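Local atomic coordinates of peptidase M28 (Shewanella amazonensis SB2B, PDB entry 3IIB), a protein that probably acts as a zinc-dependent carboxypeptidase or dipeptidase of family M28, hydrolysing short peptides at a two-zinc site. Residues A[82-87]-A[218-223]; A[109-114]-A[125-130]; A[132-137]-A[167-172]. All coordinates share one frame; numbering follows the deposited sequence.

Contact 1 of 3, residues A[82-87]-A[218-223]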
loop_
_atom_site.group_PDB
_atom_site.type_symbol
_atom_site.label_atom_id
_atom_site.label_comp_id
_atom_site.label_asym_id
_atom_site.label_seq_id
_atom_site.Cartn_x
_atom_site.Cartn_y
_atom_site.Cartn_z
ATOM N N ILE A 82 -19.424 -1.201 -4.045
ATOM C CA ILE A 82 -20.378 -2.284 -4.266
ATOM C C ILE A 82 -21.687 -1.873 -3.626
ATOM O O ILE A 82 -21.724 -1.438 -2.459
ATOM C CB ILE A 82 -19.862 -3.558 -3.630
ATOM C CG1 ILE A 82 -18.618 -4.053 -4.393
ATOM C CG2 ILE A 82 -20.936 -4.602 -3.632
ATOM C CD1 ILE A 82 -17.935 -5.197 -3.530
ATOM N N LEU A 83 -22.763 -1.976 -4.399
ATOM C CA LEU A 83 -24.114 -1.627 -3.917
ATOM C C LEU A 83 -24.850 -2.825 -3.340
ATOM O O LEU A 83 -25.648 -2.672 -2.398
ATOM C CB LEU A 83 -24.956 -0.988 -5.034
ATOM C CG LEU A 83 -24.414 0.303 -5.666
ATOM C CD1 LEU A 83 -25.367 0.766 -6.796
ATOM C CD2 LEU A 83 -24.248 1.404 -4.650
ATOM N N SER A 84 -24.571 -3.996 -3.898
ATOM C CA SER A 84 -25.181 -5.236 -3.462
ATOM C C SER A 84 -24.341 -6.416 -3.953
ATOM O O SER A 84 -23.668 -6.325 -4.970
ATOM C CB SER A 84 -26.638 -5.337 -3.949
ATOM O OG SER A 84 -26.698 -5.357 -5.350
ATOM N N PRO A 85 -24.372 -7.548 -3.207
ATOM C CA PRO A 85 -25.213 -7.882 -2.032
ATOM C C PRO A 85 -24.859 -7.173 -0.690
ATOM O O PRO A 85 -25.737 -6.948 0.124
ATOM C CB PRO A 85 -25.004 -9.373 -1.896
ATOM C CG PRO A 85 -23.636 -9.633 -2.479
ATOM C CD PRO A 85 -23.457 -8.639 -3.559
ATOM N N PHE A 86 -23.582 -6.855 -0.479
ATOM C CA PHE A 86 -23.101 -6.312 0.780
ATOM C C PHE A 86 -22.411 -4.997 0.452
ATOM O O PHE A 86 -21.317 -5.001 -0.151
ATOM C CB PHE A 86 -22.083 -7.266 1.409
ATOM C CG PHE A 86 -22.562 -8.690 1.471
ATOM C CD1 PHE A 86 -23.705 -9.015 2.200
ATOM C CD2 PHE A 86 -21.914 -9.693 0.759
ATOM C CE1 PHE A 86 -24.161 -10.299 2.240
ATOM C CE2 PHE A 86 -22.370 -10.985 0.821
ATOM C CZ PHE A 86 -23.488 -11.285 1.538
ATOM N N PRO A 87 -23.032 -3.873 0.842
ATOM C CA PRO A 87 -22.478 -2.633 0.351
ATOM C C PRO A 87 -21.100 -2.355 0.949
ATOM O O PRO A 87 -20.929 -2.444 2.153
ATOM C CB PRO A 87 -23.494 -1.594 0.828
ATOM C CG PRO A 87 -24.729 -2.324 1.034
ATOM C CD PRO A 87 -24.342 -3.664 1.493
ATOM N N GLU A 218 -25.304 -12.129 -7.409
ATOM C CA GLU A 218 -24.906 -11.080 -8.358
ATOM C C GLU A 218 -24.391 -9.840 -7.627
ATOM O O GLU A 218 -24.925 -9.462 -6.584
ATOM C CB GLU A 218 -26.077 -10.705 -9.263
ATOM C CG GLU A 218 -26.433 -11.880 -10.188
ATOM C CD GLU A 218 -27.393 -11.512 -11.288
ATOM O OE1 GLU A 218 -28.289 -10.682 -11.051
ATOM O OE2 GLU A 218 -27.242 -12.063 -12.388
ATOM N N VAL A 219 -23.361 -9.223 -8.193
ATOM C CA VAL A 219 -22.754 -8.011 -7.646
ATOM C C VAL A 219 -23.106 -6.845 -8.545
ATOM O O VAL A 219 -23.008 -6.917 -9.803
ATOM C CB VAL A 219 -21.224 -8.164 -7.532
ATOM C CG1 VAL A 219 -20.526 -6.837 -7.085
ATOM C CG2 VAL A 219 -20.906 -9.355 -6.617
ATOM N N VAL A 220 -23.566 -5.790 -7.893
ATOM C CA VAL A 220 -23.899 -4.530 -8.524
ATOM C C VAL A 220 -22.955 -3.511 -7.983
ATOM O O VAL A 220 -22.752 -3.455 -6.761
ATOM C CB VAL A 220 -25.360 -4.138 -8.155
ATOM C CG1 VAL A 220 -25.750 -2.747 -8.741
ATOM C CG2 VAL A 220 -26.331 -5.249 -8.571
ATOM N N ILE A 221 -22.395 -2.674 -8.849
ATOM C CA ILE A 221 -21.474 -1.623 -8.414
ATOM C C ILE A 221 -21.976 -0.257 -8.876
ATOM O O ILE A 221 -22.800 -0.165 -9.788
ATOM C CB ILE A 221 -20.014 -1.874 -8.890
ATOM C CG1 ILE A 221 -19.842 -1.708 -10.403
ATOM C CG2 ILE A 221 -19.551 -3.281 -8.440
ATOM C CD1 ILE A 221 -18.363 -1.703 -10.823
ATOM N N SER A 222 -21.484 0.772 -8.202
ATOM C CA SER A 222 -21.534 2.159 -8.647
ATOM C C SER A 222 -20.138 2.567 -9.101
ATOM O O SER A 222 -19.157 2.209 -8.438
ATOM C CB SER A 222 -21.954 3.068 -7.503
ATOM O OG SER A 222 -21.977 4.431 -7.942
ATOM N N LEU A 223 -20.031 3.273 -10.238
ATOM C CA LEU A 223 -18.747 3.746 -10.752
ATOM C C LEU A 223 -18.883 5.190 -11.244
ATOM O O LEU A 223 -19.785 5.524 -12.034
ATOM C CB LEU A 223 -18.273 2.882 -11.918
ATOM C CG LEU A 223 -16.932 3.222 -12.573
ATOM C CD1 LEU A 223 -15.712 3.068 -11.638
ATOM C CD2 LEU A 223 -16.756 2.324 -13.822
HETATM O O HOH W 1 -26.941 -8.075 -5.959
#
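With CG beside its backbone N and anti to the carbonyl carbon (chi1 -59°), Leu83 swings its isobutyl group across the neighbouring chain, where CD1 lies 4.0 Å from Val220 CG1 and CD2 meets Ser222 CB. Val220 has CG1 anti to its own N (chi1 177°), which turns that methyl to Leu83 and leaves the other, CG2, 3.2 Å from Ser84 OG in one of two modelled conformers of the serine. The end of strand 62-84 and the start of strand 220-242 run antiparallel and are joined through a classic beta bulge: Leu83 and Ser84 both face Val220. Val220 O takes a bond from Leu83 N at 2.8 Å and a weak, longer one from Ser84 N, while Val220 N returns a bond to Ser84 O at 3.0 Å. The bulge shifts the register by one residue between the Ile82-Ile221 and Ser84-Val220 pairs, and the strand ends at Ser84, before the cis peptide bond that precedes Pro85. On the face bearing Ile82 and Ile221, the Ile82 and Val219 side chains cross obliquely, CG2 of the first 4.1 Å from CG1 of the second; branched aliphatic residues suit this buried face, where Met212 of helix 203-213 touches Ile82. Pro85, suited to a turn, sets CD 4.0 Å from Val219 CG2. A water donates to Glu218 O and, in the same conformer, hydrogen-bonds Ser84 OG, 2.8 Å away, a role serine can fill.

Contact 2 of 3, residues A[109-114]-A[125-130]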
loop_
_atom_site.group_PDB
_atom_site.type_symbol
_atom_site.label_atom_id
_atom_site.label_comp_id
_atom_site.label_asym_id
_atom_site.label_seq_id
_atom_site.Cartn_x
_atom_site.Cartn_y
_atom_site.Cartn_z
ATOM N N THR A 109 -25.080 -4.182 -12.779
ATOM C CA THR A 109 -24.643 -5.544 -12.450
ATOM C C THR A 109 -23.386 -5.873 -13.222
ATOM O O THR A 109 -23.243 -5.493 -14.392
ATOM C CB THR A 109 -25.750 -6.534 -12.810
ATOM O OG1 THR A 109 -26.900 -6.177 -12.041
ATOM C CG2 THR A 109 -25.351 -7.986 -12.537
ATOM N N ILE A 110 -22.446 -6.553 -12.583
ATOM C CA ILE A 110 -21.225 -6.970 -13.265
ATOM C C ILE A 110 -21.307 -8.405 -13.773
ATOM O O ILE A 110 -22.161 -9.185 -13.333
ATOM C CB ILE A 110 -19.954 -6.777 -12.360
ATOM C CG1 ILE A 110 -19.926 -7.787 -11.236
ATOM C CG2 ILE A 110 -19.862 -5.331 -11.810
ATOM C CD1 ILE A 110 -18.625 -7.860 -10.518
ATOM N N VAL A 111 -20.445 -8.727 -14.727
ATOM C CA VAL A 111 -20.215 -10.087 -15.188
ATOM C C VAL A 111 -18.715 -10.309 -15.163
ATOM O O VAL A 111 -17.962 -9.533 -15.740
ATOM C CB VAL A 111 -20.776 -10.367 -16.609
ATOM C CG1 VAL A 111 -20.518 -11.853 -17.008
ATOM C CG2 VAL A 111 -22.249 -10.030 -16.704
ATOM N N ARG A 112 -18.297 -11.372 -14.487
ATOM C CA ARG A 112 -16.899 -11.676 -14.293
ATOM C C ARG A 112 -16.348 -12.565 -15.410
ATOM O O ARG A 112 -16.988 -13.523 -15.820
ATOM C CB ARG A 112 -16.700 -12.400 -12.948
ATOM C CG ARG A 112 -15.248 -12.717 -12.630
ATOM C CD ARG A 112 -15.116 -13.584 -11.361
ATOM N NE ARG A 112 -13.728 -14.027 -11.216
ATOM C CZ ARG A 112 -13.135 -14.936 -11.998
ATOM N NH1 ARG A 112 -13.827 -15.596 -12.920
ATOM N NH2 ARG A 112 -11.846 -15.238 -11.826
ATOM N N PHE A 113 -15.134 -12.239 -15.851
ATOM C CA PHE A 113 -14.378 -13.016 -16.833
ATOM C C PHE A 113 -13.008 -13.314 -16.265
ATOM O O PHE A 113 -12.428 -12.465 -15.597
ATOM C CB PHE A 113 -14.291 -12.219 -18.154
ATOM C CG PHE A 113 -15.643 -12.006 -18.777
ATOM C CD1 PHE A 113 -16.198 -12.995 -19.589
ATOM C CD2 PHE A 113 -16.413 -10.873 -18.461
ATOM C CE1 PHE A 113 -17.501 -12.850 -20.098
ATOM C CE2 PHE A 113 -17.700 -10.730 -18.966
ATOM C CZ PHE A 113 -18.241 -11.701 -19.788
ATOM N N ASP A 114 -12.527 -14.545 -16.461
ATOM C CA ASP A 114 -11.198 -14.907 -15.998
ATOM C C ASP A 114 -10.117 -14.063 -16.664
ATOM O O ASP A 114 -9.118 -13.755 -16.043
ATOM C CB ASP A 114 -10.853 -16.355 -16.299
ATOM C CG ASP A 114 -11.712 -17.367 -15.575
ATOM O OD1 ASP A 114 -12.339 -17.073 -14.550
ATOM O OD2 ASP A 114 -11.728 -18.516 -16.061
ATOM N N GLY A 125 -24.213 -9.165 -27.165
ATOM C CA GLY A 125 -25.378 -8.781 -26.385
ATOM C C GLY A 125 -25.393 -9.226 -24.936
ATOM O O GLY A 125 -26.264 -8.815 -24.193
ATOM N N SER A 126 -24.471 -10.108 -24.542
ATOM C CA SER A 126 -24.527 -10.721 -23.227
ATOM C C SER A 126 -24.214 -9.722 -22.119
ATOM O O SER A 126 -24.635 -9.917 -20.980
ATOM C CB SER A 126 -23.598 -11.932 -23.120
ATOM O OG SER A 126 -22.241 -11.601 -23.320
ATOM N N LEU A 127 -23.509 -8.643 -22.449
ATOM C CA LEU A 127 -23.201 -7.622 -21.459
ATOM C C LEU A 127 -24.066 -6.375 -21.579
ATOM O O LEU A 127 -23.808 -5.390 -20.890
ATOM C CB LEU A 127 -21.722 -7.275 -21.477
ATOM C CG LEU A 127 -20.822 -8.471 -21.161
ATOM C CD1 LEU A 127 -19.422 -8.014 -21.083
ATOM C CD2 LEU A 127 -21.191 -9.185 -19.862
ATOM N N ASN A 128 -25.137 -6.420 -22.385
ATOM C CA ASN A 128 -26.040 -5.286 -22.430
ATOM C C ASN A 128 -26.395 -4.792 -21.016
ATOM O O ASN A 128 -26.747 -5.599 -20.134
ATOM C CB ASN A 128 -27.329 -5.647 -23.192
ATOM C CG ASN A 128 -27.103 -5.782 -24.691
ATOM O OD1 ASN A 128 -25.999 -5.600 -25.172
ATOM N ND2 ASN A 128 -28.153 -6.122 -25.429
ATOM N N ASP A 129 -26.282 -3.481 -20.796
ATOM C CA ASP A 129 -26.647 -2.864 -19.508
ATOM C C ASP A 129 -25.752 -3.258 -18.328
ATOM O O ASP A 129 -26.018 -2.848 -17.191
ATOM C CB ASP A 129 -28.102 -3.192 -19.150
ATOM C CG ASP A 129 -29.049 -2.918 -20.299
ATOM O OD1 ASP A 129 -28.996 -1.793 -20.832
ATOM O OD2 ASP A 129 -29.817 -3.832 -20.675
ATOM N N LYS A 130 -24.677 -3.994 -18.587
ATOM C CA LYS A 130 -23.839 -4.512 -17.516
ATOM C C LYS A 130 -22.417 -3.988 -17.594
ATOM O O LYS A 130 -21.994 -3.408 -18.579
ATOM C CB LYS A 130 -23.834 -6.042 -17.559
ATOM C CG LYS A 130 -25.220 -6.635 -17.205
ATOM C CD LYS A 130 -25.222 -8.142 -17.140
ATOM C CE LYS A 130 -26.500 -8.669 -16.539
ATOM N NZ LYS A 130 -26.572 -10.164 -16.670
HETATM O O HOH W 2 -27.087 -3.821 -14.857
HETATM O O HOH W 3 -24.376 -10.890 -14.101
#
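Lys130 lies across strand 106-113, its CB resting 3.3 Å from Thr109 O and its CG a little farther from the same oxygen. Beyond CG the chain runs extended: CD packs on Val111 CG2 at 3.5 Å, CE passes Thr109 CG2, and NZ ends near a water that donates to Ile110 O, although its own bond to that water is weak. Lysine fits this surface position because its methylenes can cover apolar groups while the ammonium reaches water. Val111 also receives Leu127, whose CD2 presses on Val111 CG2 at 3.4 Å, tighter than usual van der Waals contact. Leu127 has CG beside its backbone N (chi1 -60°), which carries both methyls to the strand; CD2 lies in the plane of the Phe113 ring at its edge, and CD1 is 3.9 Å from Phe113 CE2. A second water accepts from Thr109 N and donates to Asp129 O. The loop makes a type I turn from Gly125 to Asn128, then a type II turn from Leu127 to Lys130, closed by Lys130 N to Leu127 O at 2.8 Å. Helix 116-120 and this double-turn loop link neighbouring parallel strands 106-113 and 131-134, a beta-alpha-beta arrangement with a short helix.

Contact 3 of 3, residues A[132-137]-A[167-172]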
loop_
_atom_site.group_PDB
_atom_site.type_symbol
_atom_site.label_atom_id
_atom_site.label_comp_id
_atom_site.label_asym_id
_atom_site.label_seq_id
_atom_site.Cartn_x
_atom_site.Cartn_y
_atom_site.Cartn_z
ATOM N N ALA A 132 -18.470 -5.173 -17.429
ATOM C CA ALA A 132 -17.547 -6.319 -17.472
ATOM C C ALA A 132 -16.556 -6.187 -16.331
ATOM O O ALA A 132 -16.144 -5.082 -16.024
ATOM C CB ALA A 132 -16.807 -6.395 -18.830
ATOM N N PHE A 133 -16.168 -7.327 -15.755
ATOM C CA PHE A 133 -15.108 -7.411 -14.738
ATOM C C PHE A 133 -14.108 -8.482 -15.186
ATOM O O PHE A 133 -14.418 -9.665 -15.189
ATOM C CB PHE A 133 -15.739 -7.686 -13.350
ATOM C CG PHE A 133 -14.764 -8.093 -12.261
ATOM C CD1 PHE A 133 -13.543 -7.418 -12.068
ATOM C CD2 PHE A 133 -15.060 -9.186 -11.441
ATOM C CE1 PHE A 133 -12.644 -7.834 -11.078
ATOM C CE2 PHE A 133 -14.198 -9.577 -10.443
ATOM C CZ PHE A 133 -12.979 -8.923 -10.270
ATOM N N ILE A 134 -12.907 -8.060 -15.588
ATOM C CA ILE A 134 -11.839 -8.985 -15.888
ATOM C C ILE A 134 -11.025 -9.183 -14.621
ATOM O O ILE A 134 -10.512 -8.206 -14.054
ATOM C CB ILE A 134 -10.880 -8.460 -16.999
ATOM C CG1 ILE A 134 -11.606 -8.255 -18.331
ATOM C CG2 ILE A 134 -9.627 -9.430 -17.127
ATOM C CD1 ILE A 134 -10.756 -7.618 -19.487
ATOM N N ASP A 135 -10.937 -10.438 -14.164
ATOM C CA ASP A 135 -10.346 -10.757 -12.881
ATOM C C ASP A 135 -8.912 -11.313 -12.948
ATOM O O ASP A 135 -8.353 -11.679 -11.908
ATOM C CB ASP A 135 -11.228 -11.754 -12.138
ATOM C CG ASP A 135 -10.744 -12.033 -10.721
ATOM O OD1 ASP A 135 -10.487 -11.079 -9.948
ATOM O OD2 ASP A 135 -10.651 -13.230 -10.375
ATOM N N ALA A 136 -8.298 -11.352 -14.125
ATOM C CA ALA A 136 -7.008 -12.027 -14.250
ATOM C C ALA A 136 -5.965 -11.504 -13.255
ATOM O O ALA A 136 -5.703 -10.337 -13.213
ATOM C CB ALA A 136 -6.453 -11.882 -15.665
ATOM N N LYS A 137 -5.341 -12.417 -12.518
ATOM C CA LYS A 137 -4.280 -12.110 -11.579
ATOM C C LYS A 137 -2.957 -12.158 -12.308
ATOM O O LYS A 137 -2.766 -13.001 -13.174
ATOM C CB LYS A 137 -4.253 -13.148 -10.449
ATOM C CG LYS A 137 -5.431 -13.050 -9.508
ATOM C CD LYS A 137 -5.329 -14.086 -8.377
ATOM C CE LYS A 137 -6.504 -13.998 -7.433
ATOM N NZ LYS A 137 -6.501 -15.139 -6.463
ATOM N N VAL A 167 -21.632 -1.374 -20.584
ATOM C CA VAL A 167 -21.689 0.065 -20.415
ATOM C C VAL A 167 -20.465 0.553 -19.654
ATOM O O VAL A 167 -20.331 1.752 -19.428
ATOM C CB VAL A 167 -22.970 0.490 -19.686
ATOM C CG1 VAL A 167 -24.161 0.256 -20.573
ATOM C CG2 VAL A 167 -23.143 -0.258 -18.336
ATOM N N GLY A 168 -19.610 -0.384 -19.237
ATOM C CA GLY A 168 -18.380 -0.071 -18.527
ATOM C C GLY A 168 -17.528 -1.297 -18.295
ATOM O O GLY A 168 -17.997 -2.418 -18.464
ATOM N N ILE A 169 -16.273 -1.087 -17.864
ATOM C CA ILE A 169 -15.425 -2.197 -17.481
ATOM C C ILE A 169 -14.653 -1.827 -16.222
ATOM O O ILE A 169 -14.207 -0.680 -16.042
ATOM C CB ILE A 169 -14.491 -2.625 -18.594
ATOM C CG1 ILE A 169 -13.591 -3.774 -18.159
ATOM C CG2 ILE A 169 -13.598 -1.457 -19.108
ATOM C CD1 ILE A 169 -12.851 -4.404 -19.355
ATOM N N ILE A 170 -14.581 -2.795 -15.300
ATOM C CA ILE A 170 -13.584 -2.748 -14.242
ATOM C C ILE A 170 -12.657 -3.924 -14.412
ATOM O O ILE A 170 -13.097 -5.014 -14.776
ATOM C CB ILE A 170 -14.192 -2.769 -12.804
ATOM C CG1 ILE A 170 -15.230 -3.865 -12.652
ATOM C CG2 ILE A 170 -14.807 -1.354 -12.435
ATOM C CD1 ILE A 170 -15.567 -4.249 -11.136
ATOM N N ILE A 171 -11.383 -3.710 -14.098
ATOM C CA ILE A 171 -10.420 -4.796 -14.103
ATOM C C ILE A 171 -9.731 -4.946 -12.742
ATOM O O ILE A 171 -9.529 -3.972 -12.003
ATOM C CB ILE A 171 -9.345 -4.652 -15.232
ATOM C CG1 ILE A 171 -8.352 -3.501 -14.968
ATOM C CG2 ILE A 171 -10.025 -4.616 -16.614
ATOM C CD1 ILE A 171 -7.173 -3.474 -15.985
ATOM N N ARG A 172 -9.361 -6.172 -12.411
ATOM C CA ARG A 172 -8.352 -6.363 -11.392
ATOM C C ARG A 172 -7.064 -5.719 -11.870
ATOM O O ARG A 172 -6.561 -6.023 -12.957
ATOM C CB ARG A 172 -8.081 -7.844 -11.127
ATOM C CG ARG A 172 -6.952 -8.117 -10.102
ATOM C CD ARG A 172 -6.666 -9.621 -9.967
ATOM N NE ARG A 172 -7.751 -10.337 -9.309
ATOM C CZ ARG A 172 -7.854 -10.512 -7.990
ATOM N NH1 ARG A 172 -6.903 -10.043 -7.146
ATOM N NH2 ARG A 172 -8.893 -11.180 -7.500
HETATM O O HOH W 4 -6.901 -8.241 -14.792
#
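Strands 131-134 and 168-172 run parallel, their short axes 17° apart, and Ala132 N to Gly168 O, Ile170 N to Ala132 O, Ile134 N to Ile170 O and Arg172 N to Ile134 O bond them in the staggered parallel pattern. They belong to a beta-alpha-beta unit whose crossover is helix 145-163. On the face that this helix covers, Ile134 CD1 meets Ile169 CD1 at 3.8 Å and Ile134 CB meets Ile171 CG2, while small Ala132 packs against Ala161. On the other face Phe133 has CG anti to its N (chi1 167°), which sends the ring along the strand pair and sets CD1 3.9 Å from Ile170 CD1; Ile209 of helix 203-213 touches both residues. At the C-terminal end of strand 168-172, Arg172, bent at chi3 (-70°), lays its guanidinium beside Asp135. OD2 of buried Asp135 is held by a salt bridge with Arg112 and a hydrogen bond from Asn210; Arg172 NH2 also bridges to Asp207. Lys137 sets its extended chain over one guanidinium face, CE 3.7 Å from Arg172 NH2. Asp135 OD1 accepts from two nitrogens, Arg172 NH2 on its syn side at 2.9 Å and Arg172 NE from above the carboxylate plane.

From the N terminus, residues 82-87 open contact 1, which closes only at 218-223, after 130 intervening residues. Inside that long loop contact 2 closes first, joining 109-114 to 125-130 over ten residues, and contact 3 follows in series with 132-137 and 167-172; both are nested in contact 1 and none cross. All three reach one mixed sheet, contact 2 tying the loop before strand 131-134 to strand 106-113. Contact 1 joins strands 62-84 and 220-242, and a probable hydrogen bond from Ile110 N to Val219 O (2.9 Å) leads on to strand 106-113. Another, from Phe113 N to Phe133 O (2.8 Å), ties contact 2 to contact 3, while Ile221 CD1 packs on Ile170 CD1 between contacts 1 and 3.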